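Local structure of L-asparagine oxygenase (Streptomyces coelicolor, 2OG5) at residues His179-Phe184 with Arg329-Thr334. The protein catalyses the 3-hydroxylation of L-asparagine with iron(II), 2-oxoglutarate and oxygen, supplying (2S,3S)-3-hydroxyasparagine for the calcium-dependent lipopeptide antibiotic. Sequence-based numbering, arbitrary orientation.
Sequences HNENAF and RTFVLT. With NA (sodium ion), chain B.
R329 NH1 is engaged by two partners from different directions: a water lying in the guanidinium plane, which accepts its N-H at 2.8 Å, and the carboxylate of E181, whose OE2 stands 3.5 Å from NH1 over one face of the group. Because that oxygen is well out of the plane, the salt bridge is purely electrostatic. The site is the facial triad of an iron(II)/2-oxoglutarate oxygenase with a jelly-roll fold: H179 and E181 form the HxE part, H311 completes it, and sodium occupies the iron position here. E181 reaches the ion through OE1, at 2.0 Å, while H179 NE2 binds it at 2.4 Å. The water held by R329 is itself a sodium ligand, which ties strand 326-333 to the metal through the first coordination shell.

With CG anti to the backbone N (chi1 -166°), E181 sets that carbon 3.5 Å from F331 CE1, meeting the ring obliquely; the bend at chi2 (67°) then swings the carboxylate round to the ion and R329. The carboxylate and ring planes lie 31° apart, and F331 CZ also sits 3.4 Å above the guanidinium plane, offset toward its rim and on the same side as E181 OE2. F331 thus packs against both members of the ion pair. R329, E181 and N182 all belong to the L-asparagine site, so this buried contact joins metal and substrate binding. The arginine has a further anchor on its other terminal nitrogen, NH2, which hydrogen-bonds OE1 of Q156.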
loop_
_atom_site.group_PDB
_atom_site.type_symbol
_atom_site.label_atom_id
_atom_site.label_comp_id
_atom_site.label_asym_id
_atom_site.label_seq_id
_atom_site.Cartn_x
_atom_site.Cartn_y
_atom_site.Cartn_z
ATOM N N HIS A 179 -7.140 -6.322 -5.469
ATOM C CA HIS A 179 -6.862 -7.138 -4.299
ATOM C C HIS A 179 -6.615 -6.277 -3.071
ATOM O O HIS A 179 -6.174 -5.130 -3.172
ATOM C CB HIS A 179 -5.632 -8.022 -4.541
ATOM C CG HIS A 179 -4.372 -7.250 -4.786
ATOM N ND1 HIS A 179 -4.085 -6.646 -5.993
ATOM C CD2 HIS A 179 -3.326 -6.972 -3.972
ATOM C CE1 HIS A 179 -2.920 -6.028 -5.909
ATOM N NE2 HIS A 179 -2.438 -6.210 -4.692
ATOM N N ASN A 180 -6.903 -6.858 -1.909
ATOM C CA ASN A 180 -6.329 -6.384 -0.653
ATOM C C ASN A 180 -4.897 -6.899 -0.605
ATOM O O ASN A 180 -4.636 -8.034 -1.015
ATOM C CB ASN A 180 -7.097 -6.926 0.558
ATOM C CG ASN A 180 -8.522 -6.399 0.638
ATOM O OD1 ASN A 180 -9.474 -7.160 0.503
ATOM N ND2 ASN A 180 -8.671 -5.096 0.875
ATOM N N GLU A 181 -3.978 -6.060 -0.141
ATOM C CA GLU A 181 -2.582 -6.461 -0.009
ATOM C C GLU A 181 -2.457 -7.616 0.979
ATOM O O GLU A 181 -2.940 -7.527 2.102
ATOM C CB GLU A 181 -1.738 -5.280 0.468
ATOM C CG GLU A 181 -0.246 -5.494 0.307
ATOM C CD GLU A 181 0.182 -5.545 -1.131
ATOM O OE1 GLU A 181 -0.540 -4.998 -1.991
ATOM O OE2 GLU A 181 1.233 -6.164 -1.429
ATOM N N ASN A 182 -1.802 -8.688 0.540
ATOM C CA ASN A 182 -1.525 -9.862 1.358
ATOM C C ASN A 182 -2.791 -10.355 2.048
ATOM O O ASN A 182 -2.798 -10.627 3.248
ATOM C CB ASN A 182 -0.395 -9.589 2.378
ATOM C CG ASN A 182 0.936 -9.237 1.705
ATOM O OD1 ASN A 182 1.826 -8.624 2.321
ATOM N ND2 ASN A 182 1.077 -9.611 0.439
ATOM N N ALA A 183 -3.860 -10.493 1.256
ATOM C CA ALA A 183 -5.185 -10.848 1.760
ATOM C C ALA A 183 -5.180 -12.125 2.601
ATOM O O ALA A 183 -5.938 -12.239 3.565
ATOM C CB ALA A 183 -6.189 -10.984 0.594
ATOM N N PHE A 184 -4.322 -13.076 2.246
ATOM C CA PHE A 184 -4.220 -14.345 2.973
ATOM C C PHE A 184 -3.758 -14.199 4.419
ATOM O O PHE A 184 -3.984 -15.098 5.224
ATOM C CB PHE A 184 -3.234 -15.276 2.255
ATOM C CG PHE A 184 -1.779 -14.908 2.465
ATOM C CD1 PHE A 184 -1.017 -15.561 3.424
ATOM C CD2 PHE A 184 -1.174 -13.911 1.707
ATOM C CE1 PHE A 184 0.328 -15.211 3.620
ATOM C CE2 PHE A 184 0.166 -13.570 1.902
ATOM C CZ PHE A 184 0.907 -14.222 2.855
ATOM N N ARG A 329 7.122 1.762 -1.716
ATOM C CA ARG A 329 5.993 1.283 -0.960
ATOM C C ARG A 329 6.406 0.908 0.454
ATOM O O ARG A 329 7.416 0.242 0.670
ATOM C CB ARG A 329 5.402 0.053 -1.646
ATOM C CG ARG A 329 4.134 -0.455 -0.978
ATOM C CD ARG A 329 3.591 -1.641 -1.696
ATOM N NE ARG A 329 4.493 -2.775 -1.589
ATOM C CZ ARG A 329 4.364 -3.901 -2.277
ATOM N NH1 ARG A 329 3.375 -4.054 -3.140
ATOM N NH2 ARG A 329 5.254 -4.870 -2.112
ATOM N N THR A 330 5.579 1.317 1.416
ATOM C CA THR A 330 5.709 0.892 2.800
ATOM C C THR A 330 4.343 0.519 3.361
ATOM O O THR A 330 3.349 1.202 3.111
ATOM C CB THR A 330 6.332 1.992 3.653
ATOM O OG1 THR A 330 7.672 2.176 3.212
ATOM C CG2 THR A 330 6.331 1.642 5.133
ATOM N N PHE A 331 4.317 -0.598 4.084
ATOM C CA PHE A 331 3.132 -1.072 4.794
ATOM C C PHE A 331 3.074 -0.505 6.201
ATOM O O PHE A 331 4.109 -0.349 6.864
ATOM C CB PHE A 331 3.145 -2.588 4.901
ATOM C CG PHE A 331 3.231 -3.311 3.579
ATOM C CD1 PHE A 331 2.496 -2.897 2.486
ATOM C CD2 PHE A 331 4.048 -4.428 3.442
ATOM C CE1 PHE A 331 2.561 -3.572 1.286
ATOM C CE2 PHE A 331 4.126 -5.110 2.238
ATOM C CZ PHE A 331 3.370 -4.689 1.164
ATOM N N VAL A 332 1.860 -0.211 6.666
ATOM C CA VAL A 332 1.623 0.242 8.031
ATOM C C VAL A 332 0.741 -0.736 8.784
ATOM O O VAL A 332 -0.284 -1.188 8.264
ATOM C CB VAL A 332 0.933 1.606 8.033
ATOM C CG1 VAL A 332 0.775 2.132 9.455
ATOM C CG2 VAL A 332 1.728 2.591 7.172
ATOM N N LEU A 333 1.164 -1.047 10.008
ATOM C CA LEU A 333 0.389 -1.806 10.964
ATOM C C LEU A 333 -0.123 -0.834 12.026
ATOM O O LEU A 333 0.652 -0.125 12.666
ATOM C CB LEU A 333 1.235 -2.928 11.581
ATOM C CG LEU A 333 1.692 -3.982 10.561
ATOM C CD1 LEU A 333 2.787 -4.898 11.150
ATOM C CD2 LEU A 333 0.526 -4.808 10.052
ATOM N N THR A 334 -1.444 -0.775 12.171
ATOM C CA THR A 334 -2.059 0.145 13.123
ATOM C C THR A 334 -1.827 -0.250 14.573
ATOM O O THR A 334 -1.830 0.616 15.435
ATOM C CB THR A 334 -3.557 0.266 12.871
ATOM O OG1 THR A 334 -4.107 -1.035 12.618
ATOM C CG2 THR A 334 -3.797 1.168 11.669
HETATM NA NA NA B . -0.806 -4.570 -3.931
HETATM O O HOH W 1 0.943 -2.736 -3.697
HETATM O O HOH W 2 0.541 -5.976 -4.118
HETATM O O HOH W 3 0.033 -4.012 -5.702
#